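Local coordinates for designed helical repeat protein (PDB 5CWF) that serves as a computationally designed scaffold of repeated helices with no assigned biological activity, made to explore the range of repeat-protein folds, at residues Leu145-Arg150 and Ala167-Glu172; Glu130-Asn135 and Glu139-Met144; Val84-Glu89 and Lys97-Leu102; Arg74-Ala79 and Glu116-Ile121. All blocks are in the same frame, centred on the assembly; numbering follows the deposited sequence. Where two conformers were deposited one is given.

In the fold
The four contacts all join helices of one stacked, all-helical chain. Interaction 2 closes before interaction 1 opens, and both use helix 138-156, with centres about 10 Å apart. Interaction 3 ties into each of them: Arg-133 NH1 of interaction 2 makes a salt bridge to Glu-85 OE1 at 2.9 Å, and Leu-145 CA of interaction 1 packs on Val-98 CG2. Interaction 4 shares helix 70-89 with interaction 3, and interaction 3 is nested inside the loop that interaction 4 closes; the two lie about 16 Å apart, centre to centre, on opposite sides of the chain's centre. Calcium ions sit at the surface, one on Glu-172 in interaction 1 and one on the backbone of interaction 3.

Interaction 1 (Leu145-Arg150 and Ala167-Glu172). With CA (calcium ion), chain I.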
loop_
_atom_site.group_PDB
_atom_site.type_symbol
_atom_site.label_atom_id
_atom_site.label_comp_id
_atom_site.label_asym_id
_atom_site.label_seq_id
_atom_site.Cartn_x
_atom_site.Cartn_y
_atom_site.Cartn_z
ATOM N N LEU A 145 4.262 -3.326 13.496
ATOM C CA LEU A 145 2.875 -2.886 13.709
ATOM C C LEU A 145 2.853 -1.522 14.390
ATOM O O LEU A 145 2.061 -0.642 14.040
ATOM C CB LEU A 145 2.077 -3.924 14.534
ATOM C CG LEU A 145 0.632 -3.530 14.871
ATOM C CD1 LEU A 145 -0.138 -3.133 13.607
ATOM C CD2 LEU A 145 -0.124 -4.661 15.619
ATOM N N GLU A 146 3.735 -1.331 15.353
ATOM C CA GLU A 146 3.815 -0.039 16.032
ATOM C C GLU A 146 4.244 1.077 15.072
ATOM O O GLU A 146 3.722 2.214 15.122
ATOM C CB GLU A 146 4.758 -0.177 17.224
ATOM C CG GLU A 146 4.201 -1.181 18.269
ATOM C CD GLU A 146 2.706 -0.936 18.612
ATOM O OE1 GLU A 146 2.408 0.118 19.229
ATOM O OE2 GLU A 146 1.832 -1.782 18.267
ATOM N N LEU A 147 5.161 0.760 14.173
ATOM C CA LEU A 147 5.576 1.745 13.175
ATOM C C LEU A 147 4.475 2.034 12.156
ATOM O O LEU A 147 4.280 3.175 11.768
ATOM C CB LEU A 147 6.827 1.284 12.456
ATOM C CG LEU A 147 8.105 1.203 13.280
ATOM C CD1 LEU A 147 9.257 0.910 12.333
ATOM C CD2 LEU A 147 8.373 2.495 14.041
ATOM N N ALA A 148 3.747 1.001 11.752
ATOM C CA ALA A 148 2.647 1.145 10.804
ATOM C C ALA A 148 1.522 1.999 11.371
ATOM O O ALA A 148 0.895 2.780 10.663
ATOM C CB ALA A 148 2.122 -0.252 10.407
ATOM N N LYS A 149 1.273 1.843 12.668
ATOM C CA LYS A 149 0.283 2.659 13.356
ATOM C C LYS A 149 0.713 4.123 13.310
ATOM O O LYS A 149 -0.111 5.035 13.181
ATOM C CB LYS A 149 0.134 2.224 14.819
ATOM C CG LYS A 149 -0.559 0.884 15.068
ATOM C CD LYS A 149 -1.791 0.668 14.217
ATOM C CE LYS A 149 -2.538 -0.583 14.677
ATOM N NZ LYS A 149 -3.378 -1.198 13.613
ATOM N N ARG A 150 2.017 4.357 13.419
ATOM C CA ARG A 150 2.532 5.736 13.370
ATOM C C ARG A 150 2.462 6.328 11.960
ATOM O O ARG A 150 2.225 7.526 11.806
ATOM C CB ARG A 150 3.963 5.773 13.891
ATOM C CG ARG A 150 4.026 5.501 15.374
ATOM C CD ARG A 150 5.446 5.412 15.899
ATOM N NE ARG A 150 6.230 6.603 15.582
ATOM C CZ ARG A 150 7.551 6.608 15.425
ATOM N NH1 ARG A 150 8.250 5.496 15.604
ATOM N NH2 ARG A 150 8.182 7.735 15.121
ATOM N N ALA A 167 10.244 5.984 8.134
ATOM C CA ALA A 167 10.913 5.196 7.098
ATOM C C ALA A 167 12.355 4.894 7.477
ATOM O O ALA A 167 12.834 3.766 7.261
ATOM C CB ALA A 167 10.865 5.920 5.748
ATOM N N ARG A 168 13.048 5.893 8.019
ATOM C CA ARG A 168 14.426 5.695 8.482
ATOM C C ARG A 168 14.503 4.713 9.651
ATOM O O ARG A 168 15.396 3.876 9.697
ATOM C CB ARG A 168 15.086 7.014 8.900
ATOM C CG ARG A 168 15.411 7.980 7.751
ATOM C CD ARG A 168 16.076 9.267 8.263
ATOM N NE ARG A 168 15.199 10.090 9.093
ATOM C CZ ARG A 168 14.639 11.237 8.711
ATOM N NH1 ARG A 168 14.859 11.741 7.499
ATOM N NH2 ARG A 168 13.863 11.897 9.559
ATOM N N GLN A 169 13.586 4.830 10.606
ATOM C CA GLN A 169 13.567 3.906 11.742
ATOM C C GLN A 169 13.267 2.476 11.299
ATOM O O GLN A 169 13.849 1.530 11.820
ATOM C CB GLN A 169 12.530 4.328 12.783
ATOM C CG GLN A 169 12.872 5.586 13.550
ATOM C CD GLN A 169 11.704 6.077 14.390
ATOM O OE1 GLN A 169 10.814 5.300 14.739
ATOM N NE2 GLN A 169 11.698 7.367 14.716
ATOM N N ALA A 170 12.382 2.308 10.320
ATOM C CA ALA A 170 12.104 0.964 9.823
ATOM C C ALA A 170 13.355 0.366 9.162
ATOM O O ALA A 170 13.671 -0.802 9.392
ATOM C CB ALA A 170 10.940 0.961 8.861
ATOM N N ALA A 171 14.068 1.163 8.368
ATOM C CA ALA A 171 15.284 0.690 7.706
ATOM C C ALA A 171 16.375 0.339 8.724
ATOM O O ALA A 171 17.138 -0.609 8.525
ATOM C CB ALA A 171 15.791 1.737 6.724
ATOM N N GLU A 172 16.448 1.107 9.807
ATOM C CA GLU A 172 17.429 0.861 10.861
ATOM C C GLU A 172 17.058 -0.287 11.808
ATOM O O GLU A 172 17.940 -0.908 12.397
ATOM C CB GLU A 172 17.652 2.135 11.671
ATOM C CG GLU A 172 18.362 3.243 10.888
ATOM C CD GLU A 172 19.771 2.857 10.462
ATOM O OE1 GLU A 172 20.279 3.441 9.481
ATOM O OE2 GLU A 172 20.373 1.977 11.113
HETATM CA CA CA I . 22.732 2.692 9.526
#
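Leu-147 and Ala-170 form the packed side of this helix pair, and Arg-150 with Gln-169 forms its outer, more solvent-facing side. On the packed side Leu-147 puts its CD1 branch against the facing helix itself, 3.8 Å from Ala-170 CA, with Ala-170 CB hardly farther away. The alanine is small enough to let the leucine methyl come down to the backbone. The other branch, CD2, lies beside the amide of Gln-169, 3.8 Å from its OE1, so the leucine fork underlies the polar pair as well.

That pair is held by one bond. Arg-150 NH1 donates to Gln-169 OE1 over 2.7 Å, fairly straight at 160°, and meets a lone pair in the carbonyl plane. The oxygen in turn sits at the guanidinium edge, close to its plane. A bend at chi3 of Arg-150 (55°) brings NH1 to an extended glutamine that crosses it at about a right angle. The two flat groups are 35° apart, and NH2 stays 3.6 Å from Gln-169 NE2. That amide nitrogen bonds Glu-165 instead, which fixes the flip of the amide. Farther out, Glu-172 OE1 binds a calcium ion at 2.6 Å, with Glu-175 as second ligand.

The pair joins the nearly antiparallel helices 138-156 and 160-176, and helix 115-134 closes the inner side, where Ile-128 touches both Leu-147 and Ala-170.

Interaction 2 (Glu130-Asn135 and Glu139-Met144); sequences EALREN and EMAKKM
Met-140 reaches across to the end of helix 115-134, where Asn-135 is the first residue to leave helical geometry. Its CB passes 3.2 Å from the Asn-135 carbonyl O, and CG comes as near to the same oxygen and also meets Leu-132 CD2 at 3.9 Å. With CG anti to the backbone N (chi1 -172°) and bends at chi2 and chi3, the chain folds round until CE rests 3.9 Å from Asn-135 ND2. That amide is turned to other polar partners: ND2 to Asp-177 and OD1 to the backbone N of Ser-137.

Leu-132 carries the apolar middle. Its CD2 lies 3.7 Å from Ala-141 CA. Leu-132 and Met-144 pass each other in opposite directions, with Leu-132 CG and CD2 both 3.8 Å from Met-144 CG. Met-144 SD goes on to the Ala-131 methyl, and its CE then turns away from helix 115-134. An alanine in place of Leu-132 would probably open a gap between Met-140, Ala-141 and Met-144 and leave the two methionines freer to turn.

The whole is the closed end of a helical hairpin, its two helices joined by a short turn. Helix 93-111 packs beneath through Met-95, Val-98 and Met-99 on Leu-132, and helix 160-176 meets Ala-131 through Val-174.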
loop_
_atom_site.group_PDB
_atom_site.type_symbol
_atom_site.label_atom_id
_atom_site.label_comp_id
_atom_site.label_asym_id
_atom_site.label_seq_id
_atom_site.Cartn_x
_atom_site.Cartn_y
_atom_site.Cartn_z
ATOM N N GLU A 130 9.419 -4.092 3.284
ATOM C CA GLU A 130 10.728 -4.673 2.968
ATOM C C GLU A 130 11.329 -5.359 4.194
ATOM O O GLU A 130 11.874 -6.464 4.107
ATOM C CB GLU A 130 11.666 -3.582 2.440
ATOM C CG GLU A 130 13.022 -4.063 1.975
ATOM C CD GLU A 130 13.959 -2.912 1.625
ATOM O OE1 GLU A 130 13.472 -1.833 1.205
ATOM O OE2 GLU A 130 15.186 -3.086 1.778
ATOM N N ALA A 131 11.182 -4.727 5.349
ATOM C CA ALA A 131 11.710 -5.291 6.599
ATOM C C ALA A 131 11.051 -6.625 6.938
ATOM O O ALA A 131 11.697 -7.569 7.409
ATOM C CB ALA A 131 11.499 -4.302 7.731
ATOM N N LEU A 132 9.748 -6.688 6.738
ATOM C CA LEU A 132 9.007 -7.888 7.068
ATOM C C LEU A 132 9.336 -9.009 6.080
ATOM O O LEU A 132 9.306 -10.183 6.430
ATOM C CB LEU A 132 7.519 -7.565 7.083
ATOM C CG LEU A 132 7.143 -6.845 8.386
ATOM C CD1 LEU A 132 5.724 -6.302 8.281
ATOM C CD2 LEU A 132 7.291 -7.740 9.620
ATOM N N ARG A 133 9.626 -8.670 4.829
ATOM C CA ARG A 133 9.947 -9.740 3.886
ATOM C C ARG A 133 11.321 -10.334 4.168
ATOM O O ARG A 133 11.582 -11.498 3.836
ATOM C CB ARG A 133 9.847 -9.219 2.464
ATOM C CG ARG A 133 8.396 -8.946 2.138
ATOM C CD ARG A 133 8.187 -8.465 0.763
ATOM N NE ARG A 133 8.189 -9.554 -0.212
ATOM C CZ ARG A 133 7.917 -9.363 -1.497
ATOM N NH1 ARG A 133 7.610 -8.146 -1.928
ATOM N NH2 ARG A 133 7.923 -10.379 -2.341
ATOM N N GLU A 134 12.183 -9.554 4.814
ATOM C CA GLU A 134 13.483 -10.062 5.240
ATOM C C GLU A 134 13.314 -10.946 6.474
ATOM O O GLU A 134 13.977 -11.986 6.620
ATOM C CB GLU A 134 14.429 -8.907 5.549
ATOM C CG GLU A 134 15.829 -9.350 5.917
ATOM C CD GLU A 134 16.801 -8.190 6.047
ATOM O OE1 GLU A 134 16.481 -7.086 5.556
ATOM O OE2 GLU A 134 17.887 -8.385 6.641
ATOM N N ASN A 135 12.394 -10.549 7.349
ATOM C CA ASN A 135 12.106 -11.310 8.571
ATOM C C ASN A 135 10.695 -11.045 9.078
ATOM O O ASN A 135 10.423 -9.971 9.615
ATOM C CB ASN A 135 13.107 -10.959 9.672
ATOM C CG ASN A 135 12.780 -11.637 10.995
ATOM O OD1 ASN A 135 11.987 -12.572 11.042
ATOM N ND2 ASN A 135 13.371 -11.145 12.082
ATOM N N GLU A 139 7.914 -11.543 16.348
ATOM C CA GLU A 139 8.574 -10.411 16.993
ATOM C C GLU A 139 8.810 -9.225 16.055
ATOM O O GLU A 139 8.617 -8.080 16.444
ATOM C CB GLU A 139 9.907 -10.842 17.603
ATOM C CG GLU A 139 10.669 -9.677 18.231
ATOM C CD GLU A 139 11.930 -10.106 18.949
ATOM O OE1 GLU A 139 12.196 -11.326 19.023
ATOM O OE2 GLU A 139 12.648 -9.215 19.456
ATOM N N MET A 140 9.254 -9.481 14.830
ATOM C CA MET A 140 9.459 -8.372 13.904
ATOM C C MET A 140 8.109 -7.758 13.543
ATOM O O MET A 140 7.976 -6.529 13.469
ATOM C CB MET A 140 10.182 -8.840 12.641
ATOM C CG MET A 140 10.624 -7.728 11.701
ATOM S SD MET A 140 11.707 -6.472 12.428
ATOM C CE MET A 140 12.936 -7.479 13.236
ATOM N N ALA A 141 7.092 -8.595 13.373
ATOM C CA ALA A 141 5.774 -8.095 12.989
ATOM C C ALA A 141 5.177 -7.182 14.062
ATOM O O ALA A 141 4.492 -6.206 13.752
ATOM C CB ALA A 141 4.826 -9.264 12.716
ATOM N N LYS A 142 5.418 -7.503 15.329
ATOM C CA LYS A 142 4.917 -6.660 16.409
ATOM C C LYS A 142 5.591 -5.284 16.384
ATOM O O LYS A 142 4.944 -4.261 16.557
ATOM C CB LYS A 142 5.120 -7.325 17.759
ATOM C CG LYS A 142 4.137 -8.453 18.041
ATOM C CD LYS A 142 4.458 -9.116 19.376
ATOM C CE LYS A 142 3.381 -10.099 19.812
ATOM N NZ LYS A 142 3.734 -10.756 21.098
ATOM N N LYS A 143 6.898 -5.274 16.164
ATOM C CA LYS A 143 7.644 -4.028 16.032
ATOM C C LYS A 143 7.143 -3.209 14.848
ATOM O O LYS A 143 6.959 -1.993 14.929
ATOM C CB LYS A 143 9.125 -4.339 15.838
ATOM C CG LYS A 143 9.772 -5.066 16.988
ATOM C CD LYS A 143 11.167 -5.527 16.599
ATOM C CE LYS A 143 11.928 -6.089 17.784
ATOM N NZ LYS A 143 13.274 -6.573 17.373
ATOM N N MET A 144 6.914 -3.878 13.728
ATOM C CA MET A 144 6.507 -3.145 12.529
ATOM C C MET A 144 5.056 -2.665 12.660
ATOM O O MET A 144 4.673 -1.667 12.036
ATOM C CB MET A 144 6.711 -4.010 11.279
ATOM C CG MET A 144 8.195 -4.308 10.999
ATOM S SD MET A 144 9.116 -2.775 10.691
ATOM C CE MET A 144 9.851 -2.491 12.308
#

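Interaction 3 (Val84-Glu89 and Lys97-Leu102); sequences VEALRE and KVMLAL. With CA (calcium ion), chain G.
Leu-87 and Met-99 are brought side by side by their first torsions: a chi1 of -97° on the leucine, well off the staggered positions, and a chi1 of -63° on the methionine, which sets its CG beside its own backbone N. The chains then slide past each other in opposite directions. Leu-87 CG meets Met-99 CG at 3.6 Å, CD2 lies 3.9 Å from that same CG, and CD1 is against Met-99 CB. A bend at chi2 (-45°) carries the methionine tip onward, so that CE reaches Ala-86 CB at 4.0 Å. These three side chains join consecutive helices 70-89 and 93-111, a helical hairpin of the kind that builds up stacked repeat proteins. An alanine in place of Leu-87 lacks the branch along Met-99 CB and CG, and would probably open a gap and let the methionine turn more easily. Met-50 and Met-54 of helix 48-67 also touch Leu-87, and Val-129 of helix 115-134 touches Ala-86.

Where helix 70-89 ends, the chain turns polar. A calcium ion takes Arg-88 O at 2.3 Å and three waters; one water donates to Leu-87 O and another to Glu-89 O, so three carbonyls serve the ion and its hydration shell.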
loop_
_atom_site.group_PDB
_atom_site.type_symbol
_atom_site.label_atom_id
_atom_site.label_comp_id
_atom_site.label_asym_id
_atom_site.label_seq_id
_atom_site.Cartn_x
_atom_site.Cartn_y
_atom_site.Cartn_z
ATOM N N VAL A 84 0.806 -6.362 -1.057
ATOM C CA VAL A 84 0.119 -7.603 -1.406
ATOM C C VAL A 84 1.120 -8.744 -1.510
ATOM O O VAL A 84 0.832 -9.841 -1.032
ATOM C CB VAL A 84 -0.698 -7.489 -2.715
ATOM C CG1 VAL A 84 -1.471 -8.798 -2.974
ATOM C CG2 VAL A 84 -1.703 -6.358 -2.610
ATOM N N GLU A 85 2.280 -8.512 -2.136
ATOM C CA GLU A 85 3.306 -9.561 -2.219
ATOM C C GLU A 85 3.717 -10.075 -0.828
ATOM O O GLU A 85 3.904 -11.285 -0.627
ATOM C CB GLU A 85 4.535 -9.054 -2.977
ATOM C CG GLU A 85 4.326 -8.977 -4.487
ATOM C CD GLU A 85 5.569 -8.530 -5.249
ATOM O OE1 GLU A 85 6.643 -8.356 -4.630
ATOM O OE2 GLU A 85 5.479 -8.395 -6.492
ATOM N N ALA A 86 3.869 -9.162 0.124
ATOM C CA ALA A 86 4.254 -9.510 1.490
ATOM C C ALA A 86 3.175 -10.336 2.180
ATOM O O ALA A 86 3.463 -11.305 2.904
ATOM C CB ALA A 86 4.530 -8.248 2.289
ATOM N N LEU A 87 1.925 -9.960 1.949
ATOM C CA LEU A 87 0.822 -10.695 2.542
ATOM C C LEU A 87 0.663 -12.071 1.937
ATOM O O LEU A 87 0.250 -13.018 2.615
ATOM C CB LEU A 87 -0.491 -9.932 2.383
ATOM C CG LEU A 87 -0.981 -9.085 3.531
ATOM C CD1 LEU A 87 -2.337 -8.516 3.166
ATOM C CD2 LEU A 87 -1.083 -9.857 4.860
ATOM N N ARG A 88 0.993 -12.205 0.660
ATOM C CA ARG A 88 0.886 -13.509 0.051
ATOM C C ARG A 88 1.986 -14.427 0.582
ATOM O O ARG A 88 1.813 -15.635 0.602
ATOM C CB ARG A 88 0.956 -13.409 -1.471
ATOM C CG ARG A 88 -0.282 -12.758 -2.085
ATOM C CD ARG A 88 -0.159 -12.693 -3.590
ATOM N NE ARG A 88 -0.364 -13.999 -4.220
ATOM C CZ ARG A 88 -0.074 -14.260 -5.491
ATOM N NH1 ARG A 88 0.439 -13.316 -6.272
ATOM N NH2 ARG A 88 -0.306 -15.467 -5.987
ATOM N N GLU A 89 3.093 -13.868 1.058
ATOM C CA GLU A 89 4.112 -14.703 1.689
ATOM C C GLU A 89 3.692 -15.115 3.097
ATOM O O GLU A 89 3.953 -16.223 3.526
ATOM C CB GLU A 89 5.464 -13.994 1.747
ATOM C CG GLU A 89 6.082 -13.757 0.381
ATOM C CD GLU A 89 7.345 -12.938 0.464
ATOM O OE1 GLU A 89 7.630 -12.402 1.560
ATOM O OE2 GLU A 89 8.021 -12.785 -0.579
ATOM N N LYS A 97 -2.591 -7.211 10.371
ATOM C CA LYS A 97 -2.773 -5.958 11.101
ATOM C C LYS A 97 -1.814 -4.884 10.612
ATOM O O LYS A 97 -2.198 -3.730 10.475
ATOM C CB LYS A 97 -2.605 -6.171 12.603
ATOM C CG LYS A 97 -3.801 -6.895 13.226
ATOM C CD LYS A 97 -3.787 -6.883 14.744
ATOM C CE LYS A 97 -2.584 -7.569 15.333
ATOM N NZ LYS A 97 -2.931 -8.196 16.660
ATOM N N VAL A 98 -0.563 -5.260 10.378
ATOM C CA VAL A 98 0.412 -4.314 9.861
ATOM C C VAL A 98 -0.049 -3.778 8.516
ATOM O O VAL A 98 -0.061 -2.582 8.267
ATOM C CB VAL A 98 1.800 -4.969 9.689
ATOM C CG1 VAL A 98 2.760 -4.060 8.916
ATOM C CG2 VAL A 98 2.384 -5.388 11.037
ATOM N N MET A 99 -0.439 -4.698 7.643
ATOM C CA MET A 99 -0.767 -4.331 6.292
ATOM C C MET A 99 -2.079 -3.559 6.236
ATOM O O MET A 99 -2.236 -2.692 5.376
ATOM C CB MET A 99 -0.827 -5.576 5.402
ATOM C CG MET A 99 0.525 -6.299 5.296
ATOM S SD MET A 99 1.948 -5.240 5.033
ATOM C CE MET A 99 3.242 -6.382 5.530
ATOM N N LEU A 100 -3.012 -3.840 7.147
ATOM C CA LEU A 100 -4.255 -3.060 7.135
ATOM C C LEU A 100 -3.954 -1.606 7.518
ATOM O O LEU A 100 -4.478 -0.677 6.922
ATOM C CB LEU A 100 -5.299 -3.666 8.067
ATOM C CG LEU A 100 -6.647 -2.930 8.077
ATOM C CD1 LEU A 100 -7.244 -2.932 6.681
ATOM C CD2 LEU A 100 -7.628 -3.532 9.075
ATOM N N ALA A 101 -3.087 -1.424 8.503
ATOM C CA ALA A 101 -2.694 -0.078 8.921
ATOM C C ALA A 101 -2.003 0.657 7.779
ATOM O O ALA A 101 -2.283 1.830 7.529
ATOM C CB ALA A 101 -1.783 -0.144 10.149
ATOM N N LEU A 102 -1.122 -0.024 7.045
ATOM C CA LEU A 102 -0.437 0.622 5.944
ATOM C C LEU A 102 -1.396 0.926 4.796
ATOM O O LEU A 102 -1.324 1.990 4.216
ATOM C CB LEU A 102 0.720 -0.240 5.440
ATOM C CG LEU A 102 1.848 -0.440 6.453
ATOM C CD1 LEU A 102 2.920 -1.345 5.853
ATOM C CD2 LEU A 102 2.463 0.873 6.886
HETATM CA CA CA G . 0.582 -17.450 1.287
HETATM O O HOH W 1 -0.151 -15.778 2.772
HETATM O O HOH W 2 2.723 -18.202 1.922
HETATM O O HOH W 3 1.498 -17.934 -0.822
#

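Interaction 4 (Arg74-Ala79 and Glu116-Ile121); sequences REIARA and EVAREI
Glu-75 and Arg-119 form a salt bridge between two helices that are not neighbours in sequence. Carboxylate OE2 comes to within 3.0 Å of Arg-119 NE, meeting the guanidinium obliquely, and the two flat groups are turned 38° from one another. The contact is therefore a single-point ion pair and not a two-pronged, coplanar one. The same oxygen also lies against the aliphatic part of the arginine, with CG and CD of Arg-119 each 3.7 Å from OE2. Beside the charges, the apolar touch is Ile-76 CD1 on Ala-118 CB at 3.9 Å.

Behind this first shell the torsions set the approach. Arg-119 has CG anti to its backbone N (chi1 166°) and a bend at chi3, which swings NE toward the glutamate; Glu-75 bends at chi2 to meet it, and the two chains cross at a slant. Arg-119 and Ile-76 were each modelled in two conformers, so both side chains are probably mobile and the salt bridge may hold in only part of the molecules.

Farther out, Glu-75 OE1 is taken by Arg-123 NE, one turn beyond Arg-119. Asn-68, in the loop before helix 70-89, lies against both Ile-76 and Ala-118. Helices 70-89 and 115-134 thus touch directly, although helix 93-111 separates them in the chain.

With Arg-119 at OE2 and Arg-123 at OE1, and OE2 having a further hydrogen-bond partner just outside the two segments, Glu-75 is likely to stay ionised, its charge shared between two arginines on the facing helix.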
loop_
_atom_site.group_PDB
_atom_site.type_symbol
_atom_site.label_atom_id
_atom_site.label_comp_id
_atom_site.label_asym_id
_atom_site.label_seq_id
_atom_site.Cartn_x
_atom_site.Cartn_y
_atom_site.Cartn_z
ATOM N N ARG A 74 2.771 6.388 -9.161
ATOM C CA ARG A 74 3.580 5.183 -9.329
ATOM C C ARG A 74 4.040 4.624 -7.991
ATOM O O ARG A 74 4.072 3.411 -7.802
ATOM C CB ARG A 74 4.815 5.455 -10.186
ATOM C CG ARG A 74 4.598 5.402 -11.634
ATOM C CD ARG A 74 5.867 5.867 -12.357
ATOM N NE ARG A 74 6.822 4.792 -12.590
ATOM C CZ ARG A 74 7.932 4.955 -13.300
ATOM N NH1 ARG A 74 8.198 6.145 -13.790
ATOM N NH2 ARG A 74 8.750 3.932 -13.533
ATOM N N GLU A 75 4.415 5.499 -7.069
ATOM C CA GLU A 75 4.898 5.047 -5.760
ATOM C C GLU A 75 3.805 4.416 -4.924
ATOM O O GLU A 75 4.059 3.443 -4.231
ATOM C CB GLU A 75 5.567 6.184 -4.996
ATOM C CG GLU A 75 6.734 6.781 -5.790
ATOM C CD GLU A 75 7.876 7.252 -4.927
ATOM O OE1 GLU A 75 8.309 6.495 -4.036
ATOM O OE2 GLU A 75 8.339 8.388 -5.144
ATOM N N ILE A 76 2.598 4.971 -4.969
ATOM C CA ILE A 76 1.485 4.383 -4.243
ATOM C C ILE A 76 1.144 3.028 -4.860
ATOM O O ILE A 76 0.923 2.057 -4.135
ATOM C CB ILE A 76 0.260 5.324 -4.215
ATOM C CG1 ILE A 76 0.535 6.477 -3.251
ATOM C CG2 ILE A 76 -0.984 4.597 -3.734
ATOM C CD1 ILE A 76 -0.422 7.666 -3.402
ATOM N N ALA A 77 1.106 2.948 -6.190
ATOM C CA ALA A 77 0.819 1.673 -6.844
ATOM C C ALA A 77 1.896 0.639 -6.486
ATOM O O ALA A 77 1.595 -0.535 -6.192
ATOM C CB ALA A 77 0.730 1.853 -8.356
ATOM N N ARG A 78 3.156 1.061 -6.471
ATOM C CA ARG A 78 4.214 0.121 -6.099
ATOM C C ARG A 78 4.063 -0.336 -4.656
ATOM O O ARG A 78 4.241 -1.532 -4.355
ATOM C CB ARG A 78 5.608 0.714 -6.292
ATOM C CG ARG A 78 6.691 -0.258 -5.777
ATOM C CD ARG A 78 8.128 0.199 -5.971
ATOM N NE ARG A 78 9.003 -0.680 -5.196
ATOM C CZ ARG A 78 9.416 -1.888 -5.566
ATOM N NH1 ARG A 78 9.094 -2.395 -6.755
ATOM N NH2 ARG A 78 10.183 -2.585 -4.736
ATOM N N ALA A 79 3.772 0.601 -3.759
ATOM C CA ALA A 79 3.611 0.262 -2.346
ATOM C C ALA A 79 2.495 -0.739 -2.195
ATOM O O ALA A 79 2.627 -1.708 -1.442
ATOM C CB ALA A 79 3.337 1.467 -1.521
ATOM N N GLU A 116 3.498 15.451 -1.595
ATOM C CA GLU A 116 4.691 15.197 -0.785
ATOM C C GLU A 116 4.358 14.204 0.316
ATOM O O GLU A 116 5.129 13.283 0.602
ATOM C CB GLU A 116 5.256 16.514 -0.212
ATOM C CG GLU A 116 6.511 16.372 0.677
ATOM C CD GLU A 116 7.814 16.466 -0.109
ATOM O OE1 GLU A 116 7.879 15.890 -1.219
ATOM O OE2 GLU A 116 8.767 17.130 0.379
ATOM N N VAL A 117 3.196 14.372 0.941
ATOM C CA VAL A 117 2.768 13.434 1.969
ATOM C C VAL A 117 2.500 12.058 1.367
ATOM O O VAL A 117 2.910 11.037 1.921
ATOM C CB VAL A 117 1.518 13.971 2.705
ATOM C CG1 VAL A 117 0.895 12.903 3.597
ATOM C CG2 VAL A 117 1.900 15.207 3.505
ATOM N N ALA A 118 1.844 12.022 0.212
ATOM C CA ALA A 118 1.525 10.751 -0.412
ATOM C C ALA A 118 2.814 10.003 -0.717
ATOM O O ALA A 118 2.915 8.798 -0.473
ATOM C CB ALA A 118 0.711 10.966 -1.659
ATOM N N ARG A 119 3.811 10.717 -1.232
ATOM C CA ARG A 119 5.085 10.083 -1.554
ATOM C C ARG A 119 5.786 9.537 -0.312
ATOM O O ARG A 119 6.341 8.442 -0.344
ATOM C CB ARG A 119 6.005 11.079 -2.254
ATOM C CG ARG A 119 7.458 10.617 -2.330
ATOM C CD ARG A 119 8.303 11.509 -3.249
ATOM N NE ARG A 119 7.946 11.361 -4.659
ATOM C CZ ARG A 119 8.520 12.039 -5.651
ATOM N NH1 ARG A 119 9.483 12.915 -5.399
ATOM N NH2 ARG A 119 8.132 11.838 -6.903
ATOM N N GLU A 120 5.793 10.299 0.774
ATOM C CA GLU A 120 6.525 9.872 1.966
ATOM C C GLU A 120 5.791 8.756 2.722
ATOM O O GLU A 120 6.422 7.907 3.326
ATOM C CB GLU A 120 6.795 11.034 2.908
ATOM C CG GLU A 120 7.709 12.149 2.351
ATOM C CD GLU A 120 9.019 11.672 1.720
ATOM O OE1 GLU A 120 9.522 10.595 2.069
ATOM O OE2 GLU A 120 9.603 12.442 0.929
ATOM N N ILE A 121 4.460 8.780 2.724
ATOM C CA ILE A 121 3.689 7.700 3.363
ATOM C C ILE A 121 3.922 6.397 2.591
ATOM O O ILE A 121 4.209 5.359 3.195
ATOM C CB ILE A 121 2.174 8.061 3.444
ATOM C CG1 ILE A 121 1.961 9.256 4.396
ATOM C CG2 ILE A 121 1.332 6.866 3.875
ATOM C CD1 ILE A 121 2.259 8.955 5.861
#